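Local coordinates for discoidin-2 (Dictyostelium discoideum, PDB 2VM9), which is a trimeric galactose-binding lectin that may be necessary for spore formation and may take part in building the spore coat, at residues E194-I203 and K222-L233. Residues are numbered along the deposited sequence; the frame is centred on the assembly and turned at random.
Sequences EFLSVPIVSI and KSENITTKGFDL
In the lectin-like domain, strand 200-211 of one three-stranded antiparallel sheet faces the hairpin of strands 216-224 and 230-237 from the other, and Val201 and Phe231 meet in the space between the layers. Val201 CG1 sits over the centre of the Phe231 ring, 3.7 Å from its centroid and 12° off the ring normal, a CH-pi contact; chi1 of 174°, with CG1 opposite the backbone N, places this methyl over the ring, while CG2 touches both Ile226 and the ring's rim at Phe231 CD2. Tyr250 meets the same ring edge-to-face. Farther along, Ile203 and Leu233 touch tip to tip, CG2 to CD2 at 3.8 Å. Between residues 200-203 and the hairpin strands of 222-233 a side chain supplies the hydrogen bond: Ser223 OG donates to Val201 O at 2.9 Å, tilted 26° from the carbonyl plane.

Toward the hairpin turn, Ile226 CG2 wedges among Val198, Pro199 and Val201, 3.7 Å from Val198 CG1. Loop 194-199 then closes over the turn at Thr228, whose carbonyl oxygen accepts Phe195 N (2.9 Å). Thr228 OG1 donates to Glu194 OE2 at 2.8 Å, on the anti side of the carboxylate, while the Lys229 chain crosses that group with CG 3.5 Å from Glu194 CD. Thr227 OG1 steadies the turn from within, accepting Lys229 N in an ST turn. At the start of the same loop, Glu194 O accepts hydrogen bonds from Lys157 and Tyr159 of the third subunit. Apolar side chains packed between two antiparallel sheets are characteristic of the H-type lectin beta-sandwich.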
loop_
_atom_site.group_PDB
_atom_site.type_symbol
_atom_site.label_atom_id
_atom_site.label_comp_id
_atom_site.label_asym_id
_atom_site.label_seq_id
_atom_site.Cartn_x
_atom_site.Cartn_y
_atom_site.Cartn_z
ATOM N N GLU A 194 -9.740 -0.197 17.825
ATOM C CA GLU A 194 -8.801 0.788 18.353
ATOM C C GLU A 194 -7.689 1.067 17.339
ATOM O O GLU A 194 -7.114 0.135 16.755
ATOM C CB GLU A 194 -8.213 0.357 19.706
ATOM C CG GLU A 194 -7.268 1.386 20.307
ATOM C CD GLU A 194 -6.727 1.017 21.686
ATOM O OE1 GLU A 194 -7.042 -0.074 22.206
ATOM O OE2 GLU A 194 -6.008 1.851 22.263
ATOM N N PHE A 195 -7.422 2.347 17.097
ATOM C CA PHE A 195 -6.333 2.768 16.225
ATOM C C PHE A 195 -4.980 2.563 16.929
ATOM O O PHE A 195 -4.901 2.538 18.163
ATOM C CB PHE A 195 -6.449 4.259 15.872
ATOM C CG PHE A 195 -7.493 4.592 14.814
ATOM C CD1 PHE A 195 -7.282 4.299 13.478
ATOM C CD2 PHE A 195 -8.644 5.288 15.161
ATOM C CE1 PHE A 195 -8.221 4.649 12.495
ATOM C CE2 PHE A 195 -9.597 5.640 14.180
ATOM C CZ PHE A 195 -9.389 5.326 12.859
ATOM N N LEU A 196 -3.913 2.479 16.134
ATOM C CA LEU A 196 -2.552 2.424 16.691
ATOM C C LEU A 196 -2.045 3.781 17.191
ATOM O O LEU A 196 -1.246 3.855 18.137
ATOM C CB LEU A 196 -1.584 1.809 15.670
ATOM C CG LEU A 196 -1.882 0.347 15.324
ATOM C CD1 LEU A 196 -0.935 -0.153 14.225
ATOM C CD2 LEU A 196 -1.787 -0.510 16.580
ATOM N N SER A 197 -2.512 4.866 16.569
ATOM C CA SER A 197 -2.178 6.211 17.037
ATOM C C SER A 197 -3.443 7.076 16.942
ATOM O O SER A 197 -4.471 6.623 16.414
ATOM C CB SER A 197 -1.067 6.820 16.196
ATOM O OG SER A 197 -1.504 6.977 14.857
ATOM N N VAL A 198 -3.367 8.297 17.459
ATOM C CA VAL A 198 -4.570 9.142 17.565
ATOM C C VAL A 198 -4.950 9.655 16.175
ATOM O O VAL A 198 -4.131 10.280 15.484
ATOM C CB VAL A 198 -4.365 10.301 18.553
ATOM C CG1 VAL A 198 -5.647 11.148 18.682
ATOM C CG2 VAL A 198 -3.933 9.769 19.928
ATOM N N PRO A 199 -6.194 9.388 15.742
ATOM C CA PRO A 199 -6.603 9.886 14.429
ATOM C C PRO A 199 -7.118 11.332 14.467
ATOM O O PRO A 199 -7.248 11.916 15.543
ATOM C CB PRO A 199 -7.755 8.962 14.067
ATOM C CG PRO A 199 -8.410 8.679 15.431
ATOM C CD PRO A 199 -7.257 8.600 16.400
ATOM N N ILE A 200 -7.394 11.888 13.298
ATOM C CA ILE A 200 -8.174 13.122 13.226
ATOM C C ILE A 200 -9.617 12.654 13.025
ATOM O O ILE A 200 -9.854 11.488 12.651
ATOM C CB ILE A 200 -7.685 14.057 12.108
ATOM C CG1 ILE A 200 -7.857 13.411 10.729
ATOM C CG2 ILE A 200 -6.218 14.461 12.360
ATOM C CD1 ILE A 200 -9.327 13.393 10.165
ATOM N N VAL A 201 -10.591 13.498 13.348
ATOM C CA VAL A 201 -11.976 13.065 13.160
ATOM C C VAL A 201 -12.725 14.207 12.487
ATOM O O VAL A 201 -12.921 15.281 13.078
ATOM C CB VAL A 201 -12.679 12.668 14.490
ATOM C CG1 VAL A 201 -14.165 12.377 14.253
ATOM C CG2 VAL A 201 -12.020 11.428 15.144
ATOM N N SER A 202 -13.153 13.939 11.259
ATOM C CA SER A 202 -13.897 14.905 10.459
ATOM C C SER A 202 -15.374 14.583 10.527
ATOM O O SER A 202 -15.761 13.416 10.586
ATOM C CB SER A 202 -13.431 14.862 9.004
ATOM O OG SER A 202 -12.124 15.379 8.920
ATOM N N ILE A 203 -16.216 15.616 10.529
ATOM C CA ILE A 203 -17.654 15.382 10.718
ATOM C C ILE A 203 -18.497 16.206 9.737
ATOM O O ILE A 203 -18.040 17.225 9.225
ATOM C CB ILE A 203 -18.108 15.669 12.211
ATOM C CG1 ILE A 203 -17.962 17.154 12.595
ATOM C CG2 ILE A 203 -17.335 14.766 13.204
ATOM C CD1 ILE A 203 -18.463 17.533 14.033
ATOM N N LYS A 222 -18.695 19.483 17.280
ATOM C CA LYS A 222 -17.236 19.447 17.337
ATOM C C LYS A 222 -16.834 18.033 17.764
ATOM O O LYS A 222 -17.451 17.450 18.672
ATOM C CB LYS A 222 -16.699 20.415 18.396
ATOM C CG LYS A 222 -16.769 21.872 18.036
ATOM C CD LYS A 222 -16.170 22.735 19.155
ATOM C CE LYS A 222 -16.418 24.213 18.836
ATOM N NZ LYS A 222 -15.897 25.097 19.924
ATOM N N SER A 223 -15.804 17.502 17.116
ATOM C CA SER A 223 -15.153 16.290 17.613
ATOM C C SER A 223 -14.024 16.728 18.557
ATOM O O SER A 223 -13.221 17.606 18.216
ATOM C CB SER A 223 -14.622 15.453 16.456
ATOM O OG SER A 223 -13.683 16.196 15.708
ATOM N N GLU A 224 -13.986 16.136 19.751
ATOM C CA GLU A 224 -13.026 16.562 20.779
ATOM C C GLU A 224 -12.553 15.323 21.518
ATOM O O GLU A 224 -13.156 14.255 21.380
ATOM C CB GLU A 224 -13.699 17.469 21.826
ATOM C CG GLU A 224 -14.506 18.587 21.300
ATOM C CD GLU A 224 -14.940 19.520 22.419
ATOM O OE1 GLU A 224 -15.706 19.099 23.308
ATOM O OE2 GLU A 224 -14.466 20.667 22.402
ATOM N N ASN A 225 -11.521 15.496 22.353
ATOM C CA ASN A 225 -11.035 14.402 23.201
ATOM C C ASN A 225 -10.814 13.119 22.400
ATOM O O ASN A 225 -11.221 12.032 22.807
ATOM C CB ASN A 225 -12.006 14.162 24.360
ATOM C CG ASN A 225 -12.219 15.414 25.197
ATOM O OD1 ASN A 225 -11.276 16.169 25.447
ATOM N ND2 ASN A 225 -13.455 15.653 25.608
ATOM N N ILE A 226 -10.174 13.271 21.238
ATOM C CA ILE A 226 -9.935 12.149 20.339
ATOM C C ILE A 226 -8.807 11.313 20.941
ATOM O O ILE A 226 -7.787 11.844 21.338
ATOM C CB ILE A 226 -9.545 12.611 18.929
ATOM C CG1 ILE A 226 -10.634 13.529 18.338
ATOM C CG2 ILE A 226 -9.302 11.395 18.024
ATOM C CD1 ILE A 226 -10.167 14.421 17.154
ATOM N N THR A 227 -9.031 10.017 21.024
ATOM C CA THR A 227 -7.996 9.063 21.484
ATOM C C THR A 227 -7.851 7.963 20.437
ATOM O O THR A 227 -8.522 7.960 19.397
ATOM C CB THR A 227 -8.379 8.426 22.839
ATOM O OG1 THR A 227 -9.493 7.533 22.676
ATOM C CG2 THR A 227 -8.717 9.505 23.876
ATOM N N THR A 228 -6.979 6.992 20.715
ATOM C CA THR A 228 -6.927 5.838 19.859
ATOM C C THR A 228 -8.223 5.045 19.864
ATOM O O THR A 228 -8.479 4.328 18.907
ATOM C CB THR A 228 -5.782 4.895 20.265
ATOM O OG1 THR A 228 -5.948 4.530 21.639
ATOM C CG2 THR A 228 -4.453 5.591 20.055
ATOM N N LYS A 229 -9.029 5.162 20.929
ATOM C CA LYS A 229 -10.223 4.329 21.093
ATOM C C LYS A 229 -11.519 4.990 20.636
ATOM O O LYS A 229 -12.484 4.309 20.331
ATOM C CB LYS A 229 -10.402 3.924 22.560
ATOM C CG LYS A 229 -9.356 2.929 23.102
ATOM C CD LYS A 229 -9.761 2.423 24.506
ATOM C CE LYS A 229 -8.728 1.415 25.062
ATOM N NZ LYS A 229 -9.036 0.998 26.484
ATOM N N GLY A 230 -11.532 6.313 20.589
ATOM C CA GLY A 230 -12.774 7.002 20.257
ATOM C C GLY A 230 -12.665 8.491 20.420
ATOM O O GLY A 230 -11.576 9.039 20.474
ATOM N N PHE A 231 -13.815 9.160 20.463
ATOM C CA PHE A 231 -13.788 10.609 20.613
ATOM C C PHE A 231 -15.120 11.065 21.172
ATOM O O PHE A 231 -16.047 10.265 21.314
ATOM C CB PHE A 231 -13.501 11.274 19.253
ATOM C CG PHE A 231 -14.653 11.181 18.264
ATOM C CD1 PHE A 231 -15.508 12.264 18.077
ATOM C CD2 PHE A 231 -14.876 10.010 17.529
ATOM C CE1 PHE A 231 -16.553 12.193 17.169
ATOM C CE2 PHE A 231 -15.944 9.927 16.619
ATOM C CZ PHE A 231 -16.786 11.026 16.448
ATOM N N ASP A 232 -15.214 12.347 21.494
ATOM C CA ASP A 232 -16.496 12.904 21.933
ATOM C C ASP A 232 -17.046 13.807 20.839
ATOM O O ASP A 232 -16.333 14.687 20.347
ATOM C CB ASP A 232 -16.301 13.773 23.197
ATOM C CG ASP A 232 -16.007 12.965 24.441
ATOM O OD1 ASP A 232 -16.486 11.829 24.563
ATOM O OD2 ASP A 232 -15.335 13.522 25.323
ATOM N N LEU A 233 -18.303 13.590 20.478
ATOM C CA LEU A 233 -19.014 14.547 19.612
ATOM C C LEU A 233 -19.741 15.483 20.565
ATOM O O LEU A 233 -20.661 15.059 21.279
ATOM C CB LEU A 233 -20.004 13.825 18.720
ATOM C CG LEU A 233 -20.490 14.583 17.455
ATOM C CD1 LEU A 233 -20.787 16.043 17.730
ATOM C CD2 LEU A 233 -19.508 14.473 16.321
#